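Long-range contacts in putative acyl-CoA thioester hydrolase (PDB 5DM5), which probably hydrolyses acyl-CoA thioesters, as a hexameric enzyme built from hot-dog folds: residues N19-L24 with A53-E58; S46-G51 with A123-V128; V23-A28 with V83-A88; E58-R63 with K135-P140. One frame throughout, in Å; residues are numbered along the deposited sequence.

Contact 1 (N19-L24 with A53-E58)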
loop_
_atom_site.group_PDB
_atom_site.type_symbol
_atom_site.label_atom_id
_atom_site.label_comp_id
_atom_site.label_asym_id
_atom_site.label_seq_id
_atom_site.Cartn_x
_atom_site.Cartn_y
_atom_site.Cartn_z
ATOM N N ASN B 19 21.829 -2.150 22.781
ATOM C CA ASN B 19 23.031 -1.627 22.179
ATOM C C ASN B 19 22.695 -1.046 20.826
ATOM O O ASN B 19 21.569 -1.145 20.376
ATOM C CB ASN B 19 24.097 -2.701 22.046
ATOM C CG ASN B 19 25.488 -2.121 22.029
ATOM O OD1 ASN B 19 25.690 -0.981 21.636
ATOM N ND2 ASN B 19 26.457 -2.903 22.467
ATOM N N GLY B 20 23.699 -0.477 20.172
ATOM C CA GLY B 20 23.575 0.189 18.885
ATOM C C GLY B 20 22.686 1.410 18.811
ATOM O O GLY B 20 22.168 1.870 19.830
ATOM N N GLU B 21 22.531 1.936 17.593
ATOM C CA GLU B 21 21.750 3.141 17.330
ATOM C C GLU B 21 20.362 2.801 16.831
ATOM O O GLU B 21 20.232 2.016 15.906
ATOM C CB GLU B 21 22.436 4.004 16.261
ATOM C CG GLU B 21 21.746 5.347 16.023
ATOM C CD GLU B 21 22.176 6.054 14.748
ATOM O OE1 GLU B 21 22.858 5.432 13.902
ATOM O OE2 GLU B 21 21.842 7.254 14.612
ATOM N N LEU B 22 19.335 3.461 17.351
ATOM C CA LEU B 22 17.995 3.238 16.838
ATOM C C LEU B 22 17.922 3.786 15.437
ATOM O O LEU B 22 17.960 4.976 15.234
ATOM C CB LEU B 22 16.942 3.914 17.712
ATOM C CG LEU B 22 15.488 3.819 17.242
ATOM C CD1 LEU B 22 15.023 2.380 17.152
ATOM C CD2 LEU B 22 14.608 4.596 18.172
ATOM N N VAL B 23 17.875 2.907 14.460
ATOM C CA VAL B 23 17.774 3.323 13.080
ATOM C C VAL B 23 16.327 3.307 12.568
ATOM O O VAL B 23 15.973 4.077 11.678
ATOM C CB VAL B 23 18.672 2.463 12.204
ATOM C CG1 VAL B 23 20.110 2.906 12.351
ATOM C CG2 VAL B 23 18.515 1.000 12.573
ATOM N N LEU B 24 15.508 2.394 13.082
ATOM C CA LEU B 24 14.115 2.296 12.644
ATOM C C LEU B 24 13.153 2.029 13.794
ATOM O O LEU B 24 13.457 1.259 14.690
ATOM C CB LEU B 24 13.999 1.218 11.589
ATOM C CG LEU B 24 13.267 1.592 10.316
ATOM C CD1 LEU B 24 13.268 0.367 9.490
ATOM C CD2 LEU B 24 11.851 1.984 10.629
ATOM N N ALA B 53 20.400 -0.081 6.348
ATOM C CA ALA B 53 20.727 0.734 5.194
ATOM C C ALA B 53 20.862 2.193 5.562
ATOM O O ALA B 53 21.656 2.922 4.966
ATOM C CB ALA B 53 19.675 0.574 4.139
ATOM N N ILE B 54 20.102 2.623 6.560
ATOM C CA ILE B 54 20.195 4.007 7.016
ATOM C C ILE B 54 21.591 4.337 7.514
ATOM O O ILE B 54 22.286 5.213 6.983
ATOM C CB ILE B 54 19.203 4.294 8.158
ATOM C CG1 ILE B 54 17.759 4.190 7.657
ATOM C CG2 ILE B 54 19.454 5.666 8.753
ATOM C CD1 ILE B 54 16.713 4.482 8.715
ATOM N N GLN B 55 22.005 3.585 8.517
ATOM C CA GLN B 55 23.283 3.803 9.128
ATOM C C GLN B 55 24.424 3.606 8.153
ATOM O O GLN B 55 25.411 4.326 8.200
ATOM C CB GLN B 55 23.389 2.901 10.331
ATOM C CG GLN B 55 24.594 3.122 11.168
ATOM C CD GLN B 55 24.384 2.537 12.525
ATOM O OE1 GLN B 55 23.426 2.898 13.206
ATOM N NE2 GLN B 55 25.238 1.615 12.924
ATOM N N ALA B 56 24.274 2.668 7.231
ATOM C CA ALA B 56 25.283 2.489 6.184
ATOM C C ALA B 56 25.395 3.725 5.280
ATOM O O ALA B 56 26.483 4.100 4.888
ATOM C CB ALA B 56 24.990 1.258 5.361
ATOM N N LYS B 57 24.274 4.307 4.869
ATOM C CA LYS B 57 24.353 5.544 4.088
ATOM C C LYS B 57 24.897 6.726 4.861
ATOM O O LYS B 57 25.470 7.649 4.280
ATOM C CB LYS B 57 23.001 5.957 3.530
ATOM C CG LYS B 57 22.526 5.189 2.349
ATOM C CD LYS B 57 21.276 5.880 1.856
ATOM C CE LYS B 57 21.570 7.356 1.518
ATOM N NZ LYS B 57 22.470 7.568 0.337
ATOM N N GLU B 58 24.676 6.729 6.167
ATOM C CA GLU B 58 25.248 7.788 6.994
ATOM C C GLU B 58 26.766 7.657 7.042
ATOM O O GLU B 58 27.493 8.644 6.895
ATOM C CB GLU B 58 24.684 7.746 8.411
ATOM C CG GLU B 58 23.207 8.042 8.518
ATOM C CD GLU B 58 22.766 8.028 9.955
ATOM O OE1 GLU B 58 23.636 7.787 10.819
ATOM O OE2 GLU B 58 21.566 8.238 10.226
#
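Val23 and Ile54 form the apolar half of this contact, where strand 21-24, in the outermost strand of this chain's sheet, passes the helical segment 53-58 with its axis 8.6 Å away at closest and at 113° to it. Their CB atoms, Val23 CB and Ile54 CB, lie 4.5 Å apart, and the terminal CD1 of Ile54 reaches on to the backbone carbonyl of Val23. The CG1 branch of Val23 meets the next side chain of the helix, 3.9 Å from Gln55 CB, and the two side chains run at about a right angle.

The polar half is built by Glu21, Gln55 and Glu58. Gln55 swings CG away from its own backbone nitrogen (chi1 -173°) and, extended beyond, carries its amide across to the strand. There the amide and the carboxylate of Glu21 are turned 29° apart, with Gln55 OE1 2.7 Å from Glu21 OE1. Gln55 NE2 makes a weak hydrogen bond to Ala88 O of strand 83-93. One helical turn on, Glu58 OE1 stands 4.0 Å from Glu21 OE1.

If both glutamates are ionised, their closeness would probably carry a cost. In the second subunit, Arg25 forms a long, weak ion pair with Glu21, and Lys107 packs on Glu58. The acidic side of the contact is therefore probably balanced in part by basic residues of the second subunit, where helix and sheet of the hot-dog fold meet.

Contact 2 (S46-G51 with A123-V128)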
loop_
_atom_site.group_PDB
_atom_site.type_symbol
_atom_site.label_atom_id
_atom_site.label_comp_id
_atom_site.label_asym_id
_atom_site.label_seq_id
_atom_site.Cartn_x
_atom_site.Cartn_y
_atom_site.Cartn_z
ATOM N N SER B 46 12.336 -6.759 6.184
ATOM C CA SER B 46 12.268 -5.536 5.375
ATOM C C SER B 46 12.760 -4.383 6.225
ATOM O O SER B 46 13.564 -3.565 5.786
ATOM C CB SER B 46 10.835 -5.235 4.920
ATOM O OG SER B 46 10.265 -6.314 4.205
ATOM N N GLN B 47 12.272 -4.350 7.461
ATOM C CA GLN B 47 12.669 -3.355 8.450
ATOM C C GLN B 47 14.135 -3.466 8.849
ATOM O O GLN B 47 14.777 -2.458 9.067
ATOM C CB GLN B 47 11.785 -3.453 9.687
ATOM C CG GLN B 47 10.359 -3.141 9.355
ATOM C CD GLN B 47 10.201 -1.719 8.879
ATOM O OE1 GLN B 47 10.142 -0.788 9.684
ATOM N NE2 GLN B 47 10.222 -1.532 7.560
ATOM N N MET B 48 14.661 -4.676 8.994
ATOM C CA MET B 48 16.076 -4.794 9.320
ATOM C C MET B 48 16.981 -4.318 8.189
ATOM O O MET B 48 18.005 -3.695 8.429
ATOM C CB MET B 48 16.444 -6.225 9.707
ATOM C CG MET B 48 15.617 -6.776 10.851
ATOM S SD MET B 48 16.105 -8.405 11.452
ATOM C CE MET B 48 17.705 -8.037 12.144
ATOM N N ASP B 49 16.642 -4.643 6.954
ATOM C CA ASP B 49 17.437 -4.164 5.826
ATOM C C ASP B 49 17.349 -2.647 5.748
ATOM O O ASP B 49 18.329 -1.978 5.467
ATOM C CB ASP B 49 16.991 -4.809 4.521
ATOM C CG ASP B 49 17.893 -4.466 3.360
ATOM O OD1 ASP B 49 17.633 -4.934 2.243
ATOM O OD2 ASP B 49 18.817 -3.663 3.521
ATOM N N ILE B 50 16.163 -2.101 5.986
ATOM C CA ILE B 50 16.012 -0.648 5.983
ATOM C C ILE B 50 16.837 0.015 7.058
ATOM O O ILE B 50 17.659 0.891 6.795
ATOM C CB ILE B 50 14.580 -0.219 6.242
ATOM C CG1 ILE B 50 13.670 -0.600 5.094
ATOM C CG2 ILE B 50 14.530 1.273 6.375
ATOM C CD1 ILE B 50 12.237 -0.241 5.319
ATOM N N GLY B 51 16.623 -0.453 8.274
ATOM C CA GLY B 51 17.277 0.070 9.446
ATOM C C GLY B 51 18.775 0.023 9.307
ATOM O O GLY B 51 19.445 0.960 9.690
ATOM N N ALA B 123 20.246 -10.223 13.630
ATOM C CA ALA B 123 21.010 -10.813 12.539
ATOM C C ALA B 123 22.231 -9.973 12.216
ATOM O O ALA B 123 22.343 -8.847 12.676
ATOM C CB ALA B 123 20.144 -10.971 11.322
ATOM N N VAL B 124 23.153 -10.520 11.435
ATOM C CA VAL B 124 24.350 -9.776 11.086
ATOM C C VAL B 124 24.390 -9.498 9.584
ATOM O O VAL B 124 24.722 -10.343 8.762
ATOM C CB VAL B 124 25.611 -10.525 11.528
ATOM C CG1 VAL B 124 26.850 -9.723 11.185
ATOM C CG2 VAL B 124 25.551 -10.797 13.025
ATOM N N PHE B 125 24.094 -8.251 9.264
ATOM C CA PHE B 125 23.931 -7.789 7.903
ATOM C C PHE B 125 25.180 -7.270 7.241
ATOM O O PHE B 125 25.972 -6.607 7.883
ATOM C CB PHE B 125 22.876 -6.701 7.913
ATOM C CG PHE B 125 21.494 -7.233 7.881
ATOM C CD1 PHE B 125 21.009 -7.968 8.932
ATOM C CD2 PHE B 125 20.678 -6.981 6.800
ATOM C CE1 PHE B 125 19.755 -8.462 8.893
ATOM C CE2 PHE B 125 19.415 -7.465 6.766
ATOM C CZ PHE B 125 18.948 -8.209 7.811
ATOM N N THR B 126 25.342 -7.525 5.945
ATOM C CA THR B 126 26.541 -7.051 5.249
ATOM C C THR B 126 26.184 -6.201 4.040
ATOM O O THR B 126 25.584 -6.712 3.068
ATOM C CB THR B 126 27.409 -8.217 4.741
ATOM O OG1 THR B 126 27.629 -9.182 5.785
ATOM C CG2 THR B 126 28.719 -7.694 4.207
ATOM N N TYR B 127 26.582 -4.924 4.099
ATOM C CA TYR B 127 26.301 -3.932 3.040
ATOM C C TYR B 127 27.601 -3.512 2.389
ATOM O O TYR B 127 28.673 -3.691 2.968
ATOM C CB TYR B 127 25.618 -2.660 3.569
ATOM C CG TYR B 127 24.295 -2.838 4.260
ATOM C CD1 TYR B 127 23.103 -2.610 3.607
ATOM C CD2 TYR B 127 24.254 -3.196 5.591
ATOM C CE1 TYR B 127 21.908 -2.763 4.259
ATOM C CE2 TYR B 127 23.076 -3.352 6.243
ATOM C CZ TYR B 127 21.900 -3.139 5.584
ATOM O OH TYR B 127 20.714 -3.308 6.274
ATOM N N VAL B 128 27.509 -2.889 1.222
ATOM C CA VAL B 128 28.706 -2.447 0.512
ATOM C C VAL B 128 28.637 -1.059 -0.164
ATOM O O VAL B 128 27.766 -0.837 -1.002
ATOM C CB VAL B 128 29.054 -3.487 -0.560
ATOM C CG1 VAL B 128 30.089 -2.940 -1.527
ATOM C CG2 VAL B 128 29.537 -4.779 0.089
#
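Tyr127 OH donates a hydrogen bond to the backbone O of Asp49, 2.8 Å away, tying strand 123-128 to the helical segment 46-51. The hydroxyl comes in well off the carbonyl direction, at a C=O...OH angle of 111°, and somewhat tilted from the carbonyl plane. The same residue of the helix touches the ring a second time. The first torsion of Asp49 swings its carboxylate away from the backbone nitrogen and toward the tyrosine: Asp49 OD2 rests at the ring edge, 3.3 Å from Tyr127 CE1, with the carboxylate and ring planes 48° apart. The other carboxylate oxygen, OD1, accepts a weak hydrogen bond from Gly42 N of the third subunit.

This is the core of the hot-dog fold, in which a long helix, here 43-60, is wrapped by a curved antiparallel sheet. The segments cross at -50°, and Ala123, Phe125 and Tyr127, every second residue of the strand, turn their side chains to the helix.

Beyond the tyrosine the contact becomes apolar. The Phe125 ring meets Met48 obliquely, with its CZ 3.7 Å from Met48 CB, and the two side chains cross at about a right angle. A bend at the last torsion turns the methionine methyl in toward the strand, and Met48 CE ends 3.9 Å from Ala123 CB and equally close to Phe125 CE1. Ile102 and Val104 of strand 97-106 also pack on Met48, while Met45 of the third subunit packs on Phe125.

Contact 3 (V23-A28 with V83-A88)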
loop_
_atom_site.group_PDB
_atom_site.type_symbol
_atom_site.label_atom_id
_atom_site.label_comp_id
_atom_site.label_asym_id
_atom_site.label_seq_id
_atom_site.Cartn_x
_atom_site.Cartn_y
_atom_site.Cartn_z
ATOM N N VAL B 23 17.875 2.907 14.460
ATOM C CA VAL B 23 17.774 3.323 13.080
ATOM C C VAL B 23 16.327 3.307 12.568
ATOM O O VAL B 23 15.973 4.077 11.678
ATOM C CB VAL B 23 18.672 2.463 12.204
ATOM C CG1 VAL B 23 20.110 2.906 12.351
ATOM C CG2 VAL B 23 18.515 1.000 12.573
ATOM N N LEU B 24 15.508 2.394 13.082
ATOM C CA LEU B 24 14.115 2.296 12.644
ATOM C C LEU B 24 13.153 2.029 13.794
ATOM O O LEU B 24 13.457 1.259 14.690
ATOM C CB LEU B 24 13.999 1.218 11.589
ATOM C CG LEU B 24 13.267 1.592 10.316
ATOM C CD1 LEU B 24 13.268 0.367 9.490
ATOM C CD2 LEU B 24 11.851 1.984 10.629
ATOM N N ARG B 25 12.004 2.691 13.796
ATOM C CA ARG B 25 11.058 2.471 14.870
ATOM C C ARG B 25 9.623 2.525 14.364
ATOM O O ARG B 25 9.077 3.599 14.177
ATOM C CB ARG B 25 11.273 3.529 15.929
ATOM C CG ARG B 25 10.960 3.121 17.326
ATOM C CD ARG B 25 11.266 4.284 18.216
ATOM N NE ARG B 25 11.621 3.879 19.567
ATOM C CZ ARG B 25 10.745 3.578 20.507
ATOM N NH1 ARG B 25 9.454 3.546 20.226
ATOM N NH2 ARG B 25 11.171 3.238 21.703
ATOM N N THR B 26 8.986 1.387 14.155
ATOM C CA THR B 26 7.648 1.419 13.580
ATOM C C THR B 26 6.663 0.607 14.411
ATOM O O THR B 26 7.046 -0.060 15.358
ATOM C CB THR B 26 7.642 0.919 12.100
ATOM O OG1 THR B 26 8.330 -0.328 11.991
ATOM C CG2 THR B 26 8.330 1.919 11.198
ATOM N N LEU B 27 5.385 0.720 14.073
ATOM C CA LEU B 27 4.318 0.010 14.754
ATOM C C LEU B 27 3.904 -1.223 13.954
ATOM O O LEU B 27 3.839 -1.169 12.736
ATOM C CB LEU B 27 3.125 0.931 14.942
ATOM C CG LEU B 27 1.959 0.304 15.688
ATOM C CD1 LEU B 27 2.343 0.127 17.131
ATOM C CD2 LEU B 27 0.712 1.145 15.561
ATOM N N ALA B 28 3.638 -2.340 14.621
ATOM C CA ALA B 28 3.206 -3.540 13.911
ATOM C C ALA B 28 1.791 -3.330 13.379
ATOM O O ALA B 28 0.832 -3.250 14.144
ATOM C CB ALA B 28 3.275 -4.746 14.808
ATOM N N VAL B 83 5.133 -2.024 19.156
ATOM C CA VAL B 83 6.182 -1.184 18.564
ATOM C C VAL B 83 7.443 -1.974 18.228
ATOM O O VAL B 83 8.061 -2.565 19.109
ATOM C CB VAL B 83 6.564 -0.019 19.480
ATOM C CG1 VAL B 83 7.650 0.829 18.837
ATOM C CG2 VAL B 83 5.346 0.831 19.771
ATOM N N VAL B 84 7.814 -1.949 16.948
ATOM C CA VAL B 84 8.976 -2.650 16.407
ATOM C C VAL B 84 10.167 -1.707 16.286
ATOM O O VAL B 84 10.107 -0.744 15.530
ATOM C CB VAL B 84 8.656 -3.233 15.004
ATOM C CG1 VAL B 84 9.872 -3.910 14.404
ATOM C CG2 VAL B 84 7.457 -4.185 15.060
ATOM N N CYS B 85 11.242 -1.979 17.020
ATOM C CA CYS B 85 12.431 -1.123 17.023
ATOM C C CYS B 85 13.675 -1.778 16.405
ATOM O O CYS B 85 13.944 -2.946 16.678
ATOM C CB CYS B 85 12.762 -0.680 18.448
ATOM S SG CYS B 85 11.400 0.019 19.354
ATOM N N CYS B 86 14.393 -1.048 15.542
ATOM C CA CYS B 86 15.694 -1.495 15.001
ATOM C C CYS B 86 16.869 -0.750 15.590
ATOM O O CYS B 86 16.909 0.462 15.561
ATOM C CB CYS B 86 15.827 -1.316 13.487
ATOM S SG CYS B 86 14.928 -2.385 12.403
ATOM N N TYR B 87 17.832 -1.485 16.114
ATOM C CA TYR B 87 19.062 -0.907 16.622
ATOM C C TYR B 87 20.224 -1.484 15.813
ATOM O O TYR B 87 20.465 -2.680 15.832
ATOM C CB TYR B 87 19.219 -1.171 18.125
ATOM C CG TYR B 87 18.222 -0.430 18.974
ATOM C CD1 TYR B 87 18.584 0.737 19.631
ATOM C CD2 TYR B 87 16.921 -0.871 19.098
ATOM C CE1 TYR B 87 17.684 1.438 20.400
ATOM C CE2 TYR B 87 15.996 -0.173 19.868
ATOM C CZ TYR B 87 16.386 0.983 20.519
ATOM O OH TYR B 87 15.479 1.688 21.286
ATOM N N ALA B 88 20.953 -0.645 15.104
ATOM C CA ALA B 88 22.023 -1.141 14.265
ATOM C C ALA B 88 23.365 -0.780 14.863
ATOM O O ALA B 88 23.517 0.285 15.443
ATOM C CB ALA B 88 21.898 -0.595 12.880
#
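Cys86 N donates to Leu24 O at 2.6 Å in this antiparallel pairing. Two residues on, Thr26 and Val84 form a reciprocal pair, with Thr26 N to Val84 O at 2.8 Å and Val84 N to Thr26 O at 2.6 Å. At the other end Val23 N reaches Cys86 O at 2.9 Å, and Leu24 N adds a weak bond to that same oxygen. Two residues opposite one make a classic beta bulge, set in strand 21-27, the outermost of this chain's hot-dog sheet; backbone hydrogen bonds from Arg25 reach on to the second subunit.

Leu24, Thr26, Val84 and Cys86 share the face that helix 43-60 covers, where Thr26 OG1 is hydrogen-bonded to Gln47 OE1. Leu24 CB and Cys86 CB touch at 3.7 Å.

On the opposite face lie Arg25, Leu27, Val83 and Cys85. The arginine chain, extended from CG to NE, lays its guanidinium over the thiol, and Cys85 SG sits 3.8 Å above the centre of that plane. Arg25 NH1 meets the methyl Val83 CG1 at 3.5 Å, and makes a weak hydrogen bond to Val23 O of the second subunit, whose own Arg25 also packs against this one.

Contact 4 (E58-R63 with K135-P140)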
loop_
_atom_site.group_PDB
_atom_site.type_symbol
_atom_site.label_atom_id
_atom_site.label_comp_id
_atom_site.label_asym_id
_atom_site.label_seq_id
_atom_site.Cartn_x
_atom_site.Cartn_y
_atom_site.Cartn_z
ATOM N N GLU B 58 24.676 6.729 6.167
ATOM C CA GLU B 58 25.248 7.788 6.994
ATOM C C GLU B 58 26.766 7.657 7.042
ATOM O O GLU B 58 27.493 8.644 6.895
ATOM C CB GLU B 58 24.684 7.746 8.411
ATOM C CG GLU B 58 23.207 8.042 8.518
ATOM C CD GLU B 58 22.766 8.028 9.955
ATOM O OE1 GLU B 58 23.636 7.787 10.819
ATOM O OE2 GLU B 58 21.566 8.238 10.226
ATOM N N ILE B 59 27.227 6.423 7.258
ATOM C CA ILE B 59 28.655 6.110 7.394
ATOM C C ILE B 59 29.472 6.209 6.096
ATOM O O ILE B 59 30.486 6.894 6.060
ATOM C CB ILE B 59 28.840 4.682 8.001
ATOM C CG1 ILE B 59 28.271 4.626 9.424
ATOM C CG2 ILE B 59 30.296 4.277 8.021
ATOM C CD1 ILE B 59 28.402 3.277 10.073
ATOM N N ALA B 60 29.029 5.537 5.038
ATOM C CA ALA B 60 29.729 5.552 3.754
ATOM C C ALA B 60 29.553 6.879 2.999
ATOM O O ALA B 60 30.218 7.112 1.987
ATOM C CB ALA B 60 29.272 4.393 2.898
ATOM N N GLN B 61 28.626 7.718 3.468
ATOM C CA GLN B 61 28.335 9.010 2.839
ATOM C C GLN B 61 27.956 8.847 1.384
ATOM O O GLN B 61 28.274 9.694 0.557
ATOM C CB GLN B 61 29.516 9.971 2.953
ATOM C CG GLN B 61 29.891 10.312 4.376
ATOM C CD GLN B 61 31.038 11.282 4.446
ATOM O OE1 GLN B 61 31.355 11.952 3.467
ATOM N NE2 GLN B 61 31.656 11.382 5.614
ATOM N N GLY B 62 27.311 7.729 1.075
ATOM C CA GLY B 62 26.888 7.441 -0.275
ATOM C C GLY B 62 26.134 6.145 -0.343
ATOM O O GLY B 62 25.743 5.587 0.669
ATOM N N ARG B 63 26.026 5.619 -1.549
ATOM C CA ARG B 63 25.215 4.439 -1.798
ATOM C C ARG B 63 25.831 3.154 -1.286
ATOM O O ARG B 63 27.033 2.954 -1.359
ATOM C CB ARG B 63 24.910 4.328 -3.308
ATOM C CG ARG B 63 24.010 5.468 -3.849
ATOM C CD ARG B 63 23.854 5.506 -5.392
ATOM N NE ARG B 63 22.767 6.404 -5.830
ATOM C CZ ARG B 63 22.809 7.736 -5.862
ATOM N NH1 ARG B 63 23.887 8.389 -5.455
ATOM N NH2 ARG B 63 21.752 8.424 -6.280
ATOM N N LYS B 135 29.273 -0.204 -8.620
ATOM C CA LYS B 135 30.572 -0.796 -8.395
ATOM C C LYS B 135 31.043 -0.318 -7.055
ATOM O O LYS B 135 30.749 0.793 -6.647
ATOM C CB LYS B 135 31.555 -0.381 -9.495
ATOM C CG LYS B 135 31.126 -0.830 -10.876
ATOM C CD LYS B 135 31.984 -0.229 -11.973
ATOM C CE LYS B 135 31.478 -0.668 -13.343
ATOM N NZ LYS B 135 32.230 -0.063 -14.482
ATOM N N PRO B 136 31.762 -1.179 -6.352
ATOM C CA PRO B 136 32.296 -0.870 -5.037
ATOM C C PRO B 136 33.135 0.382 -5.122
ATOM O O PRO B 136 33.601 0.757 -6.197
ATOM C CB PRO B 136 33.137 -2.090 -4.705
ATOM C CG PRO B 136 32.537 -3.171 -5.509
ATOM C CD PRO B 136 32.089 -2.545 -6.774
ATOM N N ARG B 137 33.271 1.054 -3.993
ATOM C CA ARG B 137 34.075 2.256 -3.894
ATOM C C ARG B 137 34.718 2.308 -2.540
ATOM O O ARG B 137 34.284 1.621 -1.635
ATOM C CB ARG B 137 33.213 3.472 -4.107
ATOM C CG ARG B 137 32.121 3.515 -3.097
ATOM C CD ARG B 137 31.299 4.737 -3.250
ATOM N NE ARG B 137 30.261 4.760 -2.236
ATOM C CZ ARG B 137 30.413 5.235 -1.008
ATOM N NH1 ARG B 137 31.572 5.745 -0.627
ATOM N NH2 ARG B 137 29.392 5.205 -0.165
ATOM N N GLY B 138 35.751 3.122 -2.402
ATOM C CA GLY B 138 36.471 3.223 -1.149
ATOM C C GLY B 138 35.593 3.783 -0.058
ATOM O O GLY B 138 34.629 4.484 -0.328
ATOM N N LEU B 139 35.961 3.512 1.183
ATOM C CA LEU B 139 35.166 3.957 2.312
ATOM C C LEU B 139 35.792 5.168 3.002
ATOM O O LEU B 139 36.964 5.137 3.390
ATOM C CB LEU B 139 35.017 2.806 3.306
ATOM C CG LEU B 139 33.652 2.516 3.906
ATOM C CD1 LEU B 139 32.629 2.663 2.826
ATOM C CD2 LEU B 139 33.617 1.106 4.448
ATOM N N PRO B 140 34.981 6.207 3.177
ATOM C CA PRO B 140 35.392 7.427 3.868
ATOM C C PRO B 140 35.744 7.163 5.318
ATOM O O PRO B 140 34.865 7.065 6.169
ATOM C CB PRO B 140 34.137 8.297 3.807
ATOM C CG PRO B 140 33.386 7.795 2.638
ATOM C CD PRO B 140 33.623 6.321 2.632
#
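Arg137 sets CG between its backbone N and carbonyl carbon (chi1 59°) and then runs extended from CG to NE, a course that delivers its guanidinium to the backbone carbonyl of Ala60. Both terminal nitrogens bond to that one oxygen: Arg137 NH2 lies 3.0 Å and Arg137 NH1 3.2 Å from Ala60 O, arriving from the same face of the carbonyl plane. They are not equivalent. NH1 is only tilted from that plane, by 19°, whereas NH2 stands above it, 60° out and away from a lone pair. NH2 also makes a weak, long bond of 3.5 Å to Arg63 O, and Arg137 NE donates to Val130 O, bonds which together restrict the rotation of the group.

After helix 43-60, Gln61 turns away with positive phi, and the chain through Gly62 folds round the guanidinium, with Gly62 CA 3.4 Å from Arg137 NH2.

Further along segment 135-140, Leu139 CD1 makes an apolar contact 3.8 Å from Ala60 CB, and Pro140 CG lies against Ala60 O. Leu139 also touches Ala129 of strand 118-129 and Thr93 of strand 83-93.

A cationic group placed near the C-terminal end of helix 43-60, among backbone carbonyls, should suit the negative end of the helix dipole. Chemically, then, one arginine joins the end region of the helix, the turn after it and the backbone just after strand 118-129, and probably helps hold segment 135-140 against the fold.

In the fold
Three of the four contacts use helix 43-60 directly, contact 2 in its first half, contact 1 further on and contact 4 at its end; contact 3 joins the two strands beside it. Contacts 1 and 2 are centred about 9 Å apart and touch, and both reach the one sheet. Contact 3, centred about 11 Å from contact 1, shares Val23 and Leu24 with it, and a side-chain hydrogen bond joins contacts 2 and 3. Contact 4 is the outlier at the surface, centred about 24 Å from contact 3; the side chain of its Leu139 lies about 5 Å from a bound triethylene glycol, probably a crystallisation additive. The second subunit reaches all four contacts, the third contacts 2 and 4.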